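Local coordinates for glycinin A3B4 subunit (Glycine max, PDB 2D5F), which serves as an 11S storage globulin of soybean seeds, probably holding nitrogen and carbon for the germinating seedling, and assembles into hexamers, at residues L52-H58 with W132-D138; Q67-Q73 with P140-L146; G76-F82 with Q112-F117. All coordinates share one frame; numbering follows the deposited sequence. Where two conformers were deposited one is given.

Contact 1 of 3, residues L52-H58 with W132-D138; sequences LNRNGLH and WTYNTGD. With CO3 (carbonate ion), chain E.
H58 and T133, directly opposite each other on antiparallel strands, close on one oxygen of a carbonate ion from two sides. H58 ND1 donates to O1 of the ion at 2.7 Å, with an N-H...O angle of 163° and the oxygen near the plane of the imidazole, while T133 OG1 donates to the same O1 over 2.5 Å. The T133 hydroxyl is brought there by a chi1 of 62°, which sets OG1 between its backbone N and carbonyl carbon, beside the H58 side chain. The L52 side chain crosses that of T133 at about a right angle, its CD2 3.3 Å from T133 OG1. R50 and Y131 also bind the ion, and Y164 OH holds the far nitrogen of H58, fixing the rotation of the ring.

Beneath this, H58 N bonds to T133 O at 2.8 Å and N135 N to G56 O at 3.0 Å; the return bond from T133 N is weak. On the reverse face L57 CD1 leans obliquely on W132 CE3 (3.9 Å), and L57 and W132 both touch a second subunit. The Y134 hydroxyl bonds to the backbone N of L244.

At the type II turn N53 to G56 direct pairing gives way to a water that links N55 N, N135 O and G137 O. R54, modelled in two conformers, has NE 3.1 Å from D138 OD1 in the one described, a salt bridge of doubtful permanence, with guanidinium and carboxylate nearly coplanar. The carbonate probably came from the crystallisation liquor, but its site, lined by R50, H58, Y131, T133 and A143, is consistent with the pocket inside a cupin barrel.

Contact 2 of 3, residues Q67-Q73 with P140-L146; sequences QMIIVVQ and PVVAISL
S145 approaches the flat carboxamide of Q67 in the plane of its carbonyl, OG donating to a lone pair of OE1 over 2.9 Å. With chi1 at 177°, OG turns away from the serine's own nitrogen and reaches the glutamine, and R50 NH1 is a second donor to the same OE1, so this buried oxygen is gripped twice. Putting an alanine at Q67 removes OE1, which would probably leave the S145 hydroxyl and the R50 guanidinium without their shared mate and freer to turn.

I69, V71 and A143 lie on the same face as S145; I69 CG2 meets A143 CB at 3.5 Å, and A143 borders the carbonate pocket. The other face is mostly apolar. I70 and I144 run side by side with CG2 of I70 3.9 Å from CB of I144, and F444 of strand 438-445, in the second cupin half of the chain, packs on M68, I70 and L146.

Paired backbone bonds link M68 with L146 and I70 with I144, but the register shifts by one residue at V142. Its carbonyl receives V72 N at 2.8 Å and, weakly, Q73 N at 3.2 Å, while V142 N returns to Q73 O. V72 CG2 lies 3.5 Å from V142 CG1, tighter than ordinary van der Waals contact, and also touches I144 CD1. Two residues facing one make this a classic beta bulge in an antiparallel sheet of the cupin fold.

Contact 3 of 3, residues G76-F82 with Q112-F117; sequences GAIGFAF and QKIRHF
F117 lays its ring over G76 at the close-packed end of this antiparallel pair. G76 CA sits 3.9 Å from the ring centroid and 24° off the normal, a CH-pi contact, and the ring also reaches the next peptide, CE1 lying 3.3 Å from A77 N. A chi1 of 60°, which puts CG between the backbone N and carbonyl carbon, folds the phenyl back over the neighbouring strand, where it takes up the place in which a beta carbon of residue 76 would stand. Two backbone bonds tie G76 to F117, and two more tie I78 to R115, the shorter from I78 N to R115 O at 2.8 Å. Next to the ring, I78 CG2 touches F117 CD1.

Farther along, the strands diverge: CA of A81 and CA of Q112 stand 7.0 Å apart, and side chains span the gap. R115 bends at chi2 so that CD meets the edge of the F80 ring, 3.7 Å from CE1, while F80 CD1 lies over one face of the guanidinium, whose plane is 78° from that of the ring. R115 NH2 ends on the carbonyl of M329. The less buried part includes K113 and H116, both partly exposed and both touching a third subunit: K113 NZ forms a salt bridge with D342 of that subunit, and H116 NE2 bonds to S248 of its own chain.

Strand 131-135 flanks the far side of strand 75-80, with Y131 touching I78 and F80. From the facing sheet L123 packs on F117 and I125 on I78 and F80, while A461 and P463 of a second subunit cover Q112 and I114.

Overall arrangement
From the N terminus the chain passes through 52-58, 67-73 and 76-82, then returns through 112-117, 132-138 and 140-146. Contact 3 closes first, joining strands 75-80 and 107-118 across the shortest loop, and lies within the spans of both other contacts. Contacts 1 and 2 cross, since 67-73 falls between the segments of contact 1 and 140-146 beyond them. Strand 131-135 runs between strands 56-62 and 75-80, so contacts 1 and 3 share one sheet; contact 2 belongs to the sheet facing it. The sheets meet where F117 packs on V71 and V141; L52 pairs with V141 within the sheet of contact 2, and the turn at 53-56 then carries the chain into that of contact 1.

Contact 1 of 3, residues L52-H58 with W132-D138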
loop_
_atom_site.group_PDB
_atom_site.type_symbol
_atom_site.label_atom_id
_atom_site.label_comp_id
_atom_site.label_asym_id
_atom_site.label_seq_id
_atom_site.Cartn_x
_atom_site.Cartn_y
_atom_site.Cartn_z
ATOM N N LEU B 52 -14.234 36.219 10.169
ATOM C CA LEU B 52 -15.664 36.063 10.363
ATOM C C LEU B 52 -15.998 36.900 11.580
ATOM O O LEU B 52 -15.518 36.627 12.678
ATOM C CB LEU B 52 -16.031 34.602 10.644
ATOM C CG LEU B 52 -16.010 33.570 9.513
ATOM C CD1 LEU B 52 -14.677 33.596 8.786
ATOM C CD2 LEU B 52 -16.281 32.190 10.104
ATOM N N ASN B 53 -16.798 37.935 11.382
ATOM C CA ASN B 53 -17.194 38.780 12.493
ATOM C C ASN B 53 -18.232 38.032 13.325
ATOM O O ASN B 53 -18.622 36.913 12.983
ATOM C CB ASN B 53 -17.756 40.097 11.959
ATOM C CG ASN B 53 -16.677 40.988 11.367
ATOM O OD1 ASN B 53 -16.938 41.795 10.476
ATOM N ND2 ASN B 53 -15.459 40.854 11.875
ATOM N N ARG B 54 -18.660 38.646 14.423
ATOM C CA ARG B 54 -19.651 38.051 15.312
ATOM C C ARG B 54 -20.845 37.568 14.489
ATOM O O ARG B 54 -21.368 38.303 13.646
ATOM C CB ARG B 54 -20.097 39.083 16.353
ATOM C CG ARG B 54 -20.872 38.516 17.527
ATOM C CD ARG B 54 -20.838 39.491 18.695
ATOM N NE ARG B 54 -21.586 39.011 19.854
ATOM C CZ ARG B 54 -22.905 38.853 19.879
ATOM N NH1 ARG B 54 -23.632 39.135 18.805
ATOM N NH2 ARG B 54 -23.499 38.419 20.980
ATOM N N ASN B 55 -21.262 36.329 14.732
ATOM C CA ASN B 55 -22.380 35.728 14.009
ATOM C C ASN B 55 -22.082 35.613 12.514
ATOM O O ASN B 55 -22.995 35.457 11.702
ATOM C CB ASN B 55 -23.660 36.553 14.201
ATOM C CG ASN B 55 -24.264 36.402 15.589
ATOM O OD1 ASN B 55 -25.362 36.892 15.846
ATOM N ND2 ASN B 55 -23.552 35.730 16.488
ATOM N N GLY B 56 -20.803 35.688 12.155
ATOM C CA GLY B 56 -20.427 35.601 10.754
ATOM C C GLY B 56 -20.502 34.197 10.177
ATOM O O GLY B 56 -20.024 33.242 10.787
ATOM N N LEU B 57 -21.105 34.079 8.997
ATOM C CA LEU B 57 -21.252 32.799 8.322
ATOM C C LEU B 57 -20.638 32.841 6.927
ATOM O O LEU B 57 -21.063 33.613 6.067
ATOM C CB LEU B 57 -22.732 32.420 8.215
ATOM C CG LEU B 57 -23.104 31.231 7.318
ATOM C CD1 LEU B 57 -22.601 29.923 7.916
ATOM C CD2 LEU B 57 -24.617 31.174 7.160
ATOM N N HIS B 58 -19.625 32.012 6.711
ATOM C CA HIS B 58 -18.974 31.941 5.414
ATOM C C HIS B 58 -19.801 30.964 4.584
ATOM O O HIS B 58 -19.828 29.769 4.869
ATOM C CB HIS B 58 -17.538 31.435 5.578
ATOM C CG HIS B 58 -16.742 31.451 4.313
ATOM N ND1 HIS B 58 -15.471 30.926 4.231
ATOM C CD2 HIS B 58 -17.025 31.945 3.084
ATOM C CE1 HIS B 58 -15.007 31.096 3.006
ATOM N NE2 HIS B 58 -15.930 31.713 2.291
ATOM N N TRP B 132 -18.586 25.108 4.918
ATOM C CA TRP B 132 -19.068 26.393 5.416
ATOM C C TRP B 132 -18.570 26.528 6.851
ATOM O O TRP B 132 -18.333 25.527 7.529
ATOM C CB TRP B 132 -20.600 26.465 5.396
ATOM C CG TRP B 132 -21.284 25.376 6.172
ATOM C CD1 TRP B 132 -21.716 24.172 5.689
ATOM C CD2 TRP B 132 -21.561 25.367 7.576
ATOM N NE1 TRP B 132 -22.237 23.410 6.707
ATOM C CE2 TRP B 132 -22.152 24.116 7.878
ATOM C CE3 TRP B 132 -21.362 26.288 8.614
ATOM C CZ2 TRP B 132 -22.552 23.763 9.176
ATOM C CZ3 TRP B 132 -21.760 25.937 9.911
ATOM C CH2 TRP B 132 -22.344 24.682 10.176
ATOM N N THR B 133 -18.390 27.763 7.307
ATOM C CA THR B 133 -17.922 28.002 8.671
ATOM C C THR B 133 -18.756 29.094 9.331
ATOM O O THR B 133 -19.317 29.955 8.653
ATOM C CB THR B 133 -16.446 28.424 8.695
ATOM O OG1 THR B 133 -16.294 29.655 7.984
ATOM C CG2 THR B 133 -15.569 27.348 8.043
ATOM N N TYR B 134 -18.821 29.058 10.656
ATOM C CA TYR B 134 -19.607 30.020 11.411
ATOM C C TYR B 134 -18.908 30.380 12.715
ATOM O O TYR B 134 -18.355 29.514 13.391
ATOM C CB TYR B 134 -20.983 29.422 11.716
ATOM C CG TYR B 134 -21.831 30.252 12.649
ATOM C CD1 TYR B 134 -22.403 31.446 12.221
ATOM C CD2 TYR B 134 -22.054 29.846 13.966
ATOM C CE1 TYR B 134 -23.177 32.220 13.075
ATOM C CE2 TYR B 134 -22.830 30.615 14.833
ATOM C CZ TYR B 134 -23.385 31.802 14.379
ATOM O OH TYR B 134 -24.140 32.582 15.221
ATOM N N ASN B 135 -18.941 31.664 13.053
ATOM C CA ASN B 135 -18.329 32.168 14.274
ATOM C C ASN B 135 -19.313 31.928 15.413
ATOM O O ASN B 135 -20.427 32.450 15.397
ATOM C CB ASN B 135 -18.046 33.663 14.119
ATOM C CG ASN B 135 -17.265 34.236 15.276
ATOM O OD1 ASN B 135 -16.771 35.365 15.200
ATOM N ND2 ASN B 135 -17.146 33.470 16.358
ATOM N N THR B 136 -18.904 31.126 16.388
ATOM C CA THR B 136 -19.753 30.806 17.532
ATOM C C THR B 136 -19.397 31.624 18.773
ATOM O O THR B 136 -20.001 31.443 19.831
ATOM C CB THR B 136 -19.625 29.328 17.922
ATOM O OG1 THR B 136 -18.291 29.083 18.380
ATOM C CG2 THR B 136 -19.928 28.425 16.735
ATOM N N GLY B 137 -18.416 32.514 18.649
ATOM C CA GLY B 137 -18.006 33.318 19.787
ATOM C C GLY B 137 -18.236 34.804 19.603
ATOM O O GLY B 137 -18.841 35.229 18.618
ATOM N N ASP B 138 -17.741 35.600 20.545
ATOM C CA ASP B 138 -17.922 37.043 20.472
ATOM C C ASP B 138 -16.879 37.742 19.621
ATOM O O ASP B 138 -17.222 38.550 18.756
ATOM C CB ASP B 138 -17.943 37.647 21.877
ATOM C CG ASP B 138 -19.182 37.251 22.654
ATOM O OD1 ASP B 138 -20.291 37.348 22.084
ATOM O OD2 ASP B 138 -19.049 36.852 23.831
HETATM C C CO3 E . -13.034 29.957 6.426
HETATM O O1 CO3 E . -14.290 30.146 6.496
HETATM O O2 CO3 E . -12.526 29.549 5.324
HETATM O O3 CO3 E . -12.296 30.175 7.460
HETATM O O HOH W 1 -20.849 34.601 16.813
#

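Contact 2 of 3, residues Q67-Q73 with P140-L146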
loop_
_atom_site.group_PDB
_atom_site.type_symbol
_atom_site.label_atom_id
_atom_site.label_comp_id
_atom_site.label_asym_id
_atom_site.label_seq_id
_atom_site.Cartn_x
_atom_site.Cartn_y
_atom_site.Cartn_z
ATOM N N GLN B 67 -6.951 22.754 1.013
ATOM C CA GLN B 67 -6.603 23.966 1.743
ATOM C C GLN B 67 -6.238 23.517 3.147
ATOM O O GLN B 67 -6.857 22.602 3.694
ATOM C CB GLN B 67 -7.792 24.928 1.861
ATOM C CG GLN B 67 -8.293 25.542 0.570
ATOM C CD GLN B 67 -9.481 26.466 0.805
ATOM O OE1 GLN B 67 -9.382 27.445 1.545
ATOM N NE2 GLN B 67 -10.610 26.151 0.179
ATOM N N MET B 68 -5.215 24.138 3.713
ATOM C CA MET B 68 -4.830 23.846 5.085
ATOM C C MET B 68 -4.992 25.191 5.775
ATOM O O MET B 68 -4.344 26.162 5.407
ATOM C CB MET B 68 -3.391 23.371 5.182
ATOM C CG MET B 68 -2.964 23.141 6.619
ATOM S SD MET B 68 -1.400 22.290 6.733
ATOM C CE MET B 68 -1.983 20.626 6.936
ATOM N N ILE B 69 -5.877 25.241 6.761
ATOM C CA ILE B 69 -6.168 26.481 7.462
ATOM C C ILE B 69 -5.773 26.454 8.933
ATOM O O ILE B 69 -5.963 25.450 9.621
ATOM C CB ILE B 69 -7.673 26.778 7.396
ATOM C CG1 ILE B 69 -8.163 26.631 5.955
ATOM C CG2 ILE B 69 -7.962 28.182 7.913
ATOM C CD1 ILE B 69 -9.672 26.607 5.829
ATOM N N ILE B 70 -5.202 27.553 9.409
ATOM C CA ILE B 70 -4.862 27.650 10.816
ATOM C C ILE B 70 -5.708 28.786 11.376
ATOM O O ILE B 70 -5.734 29.885 10.823
ATOM C CB ILE B 70 -3.359 27.937 11.067
ATOM C CG1 ILE B 70 -3.109 27.952 12.581
ATOM C CG2 ILE B 70 -2.938 29.251 10.425
ATOM C CD1 ILE B 70 -1.659 28.006 12.983
ATOM N N VAL B 71 -6.438 28.494 12.443
ATOM C CA VAL B 71 -7.285 29.485 13.087
ATOM C C VAL B 71 -6.402 30.216 14.073
ATOM O O VAL B 71 -5.928 29.616 15.035
ATOM C CB VAL B 71 -8.441 28.823 13.864
ATOM C CG1 VAL B 71 -9.322 29.887 14.486
ATOM C CG2 VAL B 71 -9.249 27.938 12.941
ATOM N N VAL B 72 -6.171 31.503 13.839
ATOM C CA VAL B 72 -5.319 32.271 14.732
ATOM C C VAL B 72 -6.089 33.098 15.760
ATOM O O VAL B 72 -5.481 33.706 16.634
ATOM C CB VAL B 72 -4.361 33.199 13.942
ATOM C CG1 VAL B 72 -3.518 32.368 12.970
ATOM C CG2 VAL B 72 -5.145 34.271 13.202
ATOM N N GLN B 73 -7.416 33.114 15.672
ATOM C CA GLN B 73 -8.215 33.878 16.628
ATOM C C GLN B 73 -9.687 33.485 16.632
ATOM O O GLN B 73 -10.295 33.306 15.575
ATOM C CB GLN B 73 -8.122 35.384 16.340
ATOM C CG GLN B 73 -8.757 36.255 17.428
ATOM C CD GLN B 73 -8.826 37.731 17.056
ATOM O OE1 GLN B 73 -9.852 38.221 16.573
ATOM N NE2 GLN B 73 -7.729 38.442 17.270
ATOM N N PRO B 140 -14.043 38.206 16.678
ATOM C CA PRO B 140 -14.047 37.693 15.309
ATOM C C PRO B 140 -13.113 36.507 15.119
ATOM O O PRO B 140 -12.111 36.371 15.815
ATOM C CB PRO B 140 -13.623 38.909 14.489
ATOM C CG PRO B 140 -12.708 39.634 15.427
ATOM C CD PRO B 140 -13.452 39.554 16.738
ATOM N N VAL B 141 -13.465 35.632 14.187
ATOM C CA VAL B 141 -12.623 34.485 13.897
ATOM C C VAL B 141 -11.677 34.907 12.789
ATOM O O VAL B 141 -12.110 35.445 11.767
ATOM C CB VAL B 141 -13.441 33.272 13.410
ATOM C CG1 VAL B 141 -12.512 32.242 12.767
ATOM C CG2 VAL B 141 -14.196 32.648 14.583
ATOM N N VAL B 142 -10.387 34.688 13.008
ATOM C CA VAL B 142 -9.383 35.012 12.008
ATOM C C VAL B 142 -8.648 33.719 11.641
ATOM O O VAL B 142 -8.094 33.039 12.507
ATOM C CB VAL B 142 -8.374 36.052 12.534
ATOM C CG1 VAL B 142 -7.329 36.337 11.474
ATOM C CG2 VAL B 142 -9.110 37.343 12.922
ATOM N N ALA B 143 -8.664 33.378 10.356
ATOM C CA ALA B 143 -8.008 32.163 9.891
ATOM C C ALA B 143 -7.138 32.429 8.670
ATOM O O ALA B 143 -7.462 33.276 7.832
ATOM C CB ALA B 143 -9.054 31.105 9.570
ATOM N N ILE B 144 -6.023 31.709 8.580
ATOM C CA ILE B 144 -5.110 31.853 7.450
ATOM C C ILE B 144 -5.093 30.544 6.674
ATOM O O ILE B 144 -4.706 29.500 7.200
ATOM C CB ILE B 144 -3.669 32.205 7.907
ATOM C CG1 ILE B 144 -3.576 33.694 8.279
ATOM C CG2 ILE B 144 -2.680 31.926 6.784
ATOM C CD1 ILE B 144 -4.382 34.087 9.489
ATOM N N SER B 145 -5.502 30.613 5.415
ATOM C CA SER B 145 -5.571 29.429 4.584
ATOM C C SER B 145 -4.492 29.293 3.523
ATOM O O SER B 145 -4.246 30.208 2.744
ATOM C CB SER B 145 -6.941 29.356 3.905
ATOM O OG SER B 145 -6.999 28.243 3.034
ATOM N N LEU B 146 -3.843 28.133 3.509
ATOM C CA LEU B 146 -2.836 27.836 2.509
ATOM C C LEU B 146 -3.614 27.145 1.388
ATOM O O LEU B 146 -4.168 26.058 1.592
ATOM C CB LEU B 146 -1.773 26.883 3.079
ATOM C CG LEU B 146 -0.525 26.576 2.228
ATOM C CD1 LEU B 146 -0.888 25.750 0.981
ATOM C CD2 LEU B 146 0.144 27.885 1.828
#

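Contact 3 of 3, residues G76-F82 with Q112-F117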
loop_
_atom_site.group_PDB
_atom_site.type_symbol
_atom_site.label_atom_id
_atom_site.label_comp_id
_atom_site.label_asym_id
_atom_site.label_seq_id
_atom_site.Cartn_x
_atom_site.Cartn_y
_atom_site.Cartn_z
ATOM N N GLY B 76 -15.283 28.671 16.380
ATOM C CA GLY B 76 -16.451 28.481 15.553
ATOM C C GLY B 76 -16.682 27.033 15.194
ATOM O O GLY B 76 -16.174 26.113 15.842
ATOM N N ALA B 77 -17.454 26.831 14.140
ATOM C CA ALA B 77 -17.778 25.496 13.689
ATOM C C ALA B 77 -17.670 25.443 12.182
ATOM O O ALA B 77 -17.953 26.419 11.495
ATOM C CB ALA B 77 -19.191 25.136 14.121
ATOM N N ILE B 78 -17.251 24.294 11.672
ATOM C CA ILE B 78 -17.129 24.100 10.243
ATOM C C ILE B 78 -17.903 22.837 9.891
ATOM O O ILE B 78 -17.886 21.859 10.641
ATOM C CB ILE B 78 -15.653 23.932 9.818
ATOM C CG1 ILE B 78 -15.575 23.629 8.316
ATOM C CG2 ILE B 78 -14.998 22.823 10.646
ATOM C CD1 ILE B 78 -14.159 23.651 7.744
ATOM N N GLY B 79 -18.593 22.871 8.761
ATOM C CA GLY B 79 -19.345 21.715 8.329
ATOM C C GLY B 79 -19.030 21.412 6.880
ATOM O O GLY B 79 -18.909 22.327 6.069
ATOM N N PHE B 80 -18.868 20.132 6.558
ATOM C CA PHE B 80 -18.585 19.733 5.189
ATOM C C PHE B 80 -19.764 18.966 4.621
ATOM O O PHE B 80 -20.629 18.497 5.361
ATOM C CB PHE B 80 -17.367 18.812 5.117
ATOM C CG PHE B 80 -16.111 19.402 5.679
ATOM C CD1 PHE B 80 -15.876 19.389 7.047
ATOM C CD2 PHE B 80 -15.137 19.921 4.834
ATOM C CE1 PHE B 80 -14.687 19.875 7.563
ATOM C CE2 PHE B 80 -13.944 20.409 5.341
ATOM C CZ PHE B 80 -13.716 20.386 6.708
ATOM N N ALA B 81 -19.790 18.836 3.300
ATOM C CA ALA B 81 -20.836 18.080 2.627
ATOM C C ALA B 81 -20.157 16.942 1.855
ATOM O O ALA B 81 -19.804 17.102 0.693
ATOM C CB ALA B 81 -21.625 18.980 1.661
ATOM N N PHE B 82 -19.957 15.805 2.520
ATOM C CA PHE B 82 -19.338 14.652 1.877
ATOM C C PHE B 82 -20.397 13.979 1.022
ATOM O O PHE B 82 -21.465 13.609 1.512
ATOM C CB PHE B 82 -18.777 13.689 2.926
ATOM C CG PHE B 82 -17.467 14.136 3.508
ATOM C CD1 PHE B 82 -17.418 15.153 4.455
ATOM C CD2 PHE B 82 -16.271 13.571 3.070
ATOM C CE1 PHE B 82 -16.192 15.604 4.961
ATOM C CE2 PHE B 82 -15.041 14.013 3.568
ATOM C CZ PHE B 82 -15.004 15.034 4.517
ATOM N N GLN B 112 -25.034 16.701 8.232
ATOM C CA GLN B 112 -23.828 15.964 8.582
ATOM C C GLN B 112 -23.150 16.543 9.815
ATOM O O GLN B 112 -23.513 17.615 10.293
ATOM C CB GLN B 112 -22.861 15.899 7.382
ATOM C CG GLN B 112 -23.381 14.989 6.276
ATOM C CD GLN B 112 -22.469 14.879 5.059
ATOM O OE1 GLN B 112 -22.870 14.335 4.027
ATOM N NE2 GLN B 112 -21.248 15.387 5.172
ATOM N N LYS B 113 -22.173 15.808 10.332
ATOM C CA LYS B 113 -21.444 16.200 11.528
ATOM C C LYS B 113 -20.952 17.645 11.554
ATOM O O LYS B 113 -20.458 18.170 10.555
ATOM C CB LYS B 113 -20.256 15.259 11.734
ATOM C CG LYS B 113 -19.449 15.545 12.999
ATOM C CD LYS B 113 -18.283 14.578 13.143
ATOM C CE LYS B 113 -17.511 14.838 14.430
ATOM N NZ LYS B 113 -16.521 13.757 14.691
ATOM N N ILE B 114 -21.097 18.282 12.712
ATOM C CA ILE B 114 -20.636 19.648 12.900
ATOM C C ILE B 114 -19.343 19.549 13.688
ATOM O O ILE B 114 -19.306 18.928 14.749
ATOM C CB ILE B 114 -21.646 20.501 13.709
ATOM C CG1 ILE B 114 -22.966 20.609 12.941
ATOM C CG2 ILE B 114 -21.069 21.889 13.977
ATOM C CD1 ILE B 114 -22.817 21.160 11.531
ATOM N N ARG B 115 -18.279 20.143 13.163
ATOM C CA ARG B 115 -16.994 20.096 13.836
ATOM C C ARG B 115 -16.660 21.464 14.408
ATOM O O ARG B 115 -16.800 22.482 13.732
ATOM C CB ARG B 115 -15.898 19.651 12.862
ATOM C CG ARG B 115 -16.153 18.295 12.191
ATOM C CD ARG B 115 -16.209 18.456 10.675
ATOM N NE ARG B 115 -16.527 17.219 9.957
ATOM C CZ ARG B 115 -15.675 16.221 9.746
ATOM N NH1 ARG B 115 -16.070 15.145 9.081
ATOM N NH2 ARG B 115 -14.429 16.297 10.190
ATOM N N HIS B 116 -16.223 21.479 15.660
ATOM C CA HIS B 116 -15.866 22.715 16.334
ATOM C C HIS B 116 -14.369 22.955 16.260
ATOM O O HIS B 116 -13.586 22.008 16.250
ATOM C CB HIS B 116 -16.302 22.647 17.798
ATOM C CG HIS B 116 -17.785 22.596 17.981
ATOM N ND1 HIS B 116 -18.561 23.730 18.082
ATOM C CD2 HIS B 116 -18.641 21.548 18.035
ATOM C CE1 HIS B 116 -19.831 23.382 18.192
ATOM N NE2 HIS B 116 -19.906 22.064 18.164
ATOM N N PHE B 117 -13.977 24.223 16.201
ATOM C CA PHE B 117 -12.569 24.573 16.158
ATOM C C PHE B 117 -12.293 25.766 17.055
ATOM O O PHE B 117 -13.197 26.549 17.369
ATOM C CB PHE B 117 -12.110 24.886 14.723
ATOM C CG PHE B 117 -12.835 26.037 14.077
ATOM C CD1 PHE B 117 -13.871 25.805 13.175
ATOM C CD2 PHE B 117 -12.473 27.352 14.362
ATOM C CE1 PHE B 117 -14.538 26.866 12.564
ATOM C CE2 PHE B 117 -13.132 28.418 13.760
ATOM C CZ PHE B 117 -14.169 28.173 12.857
#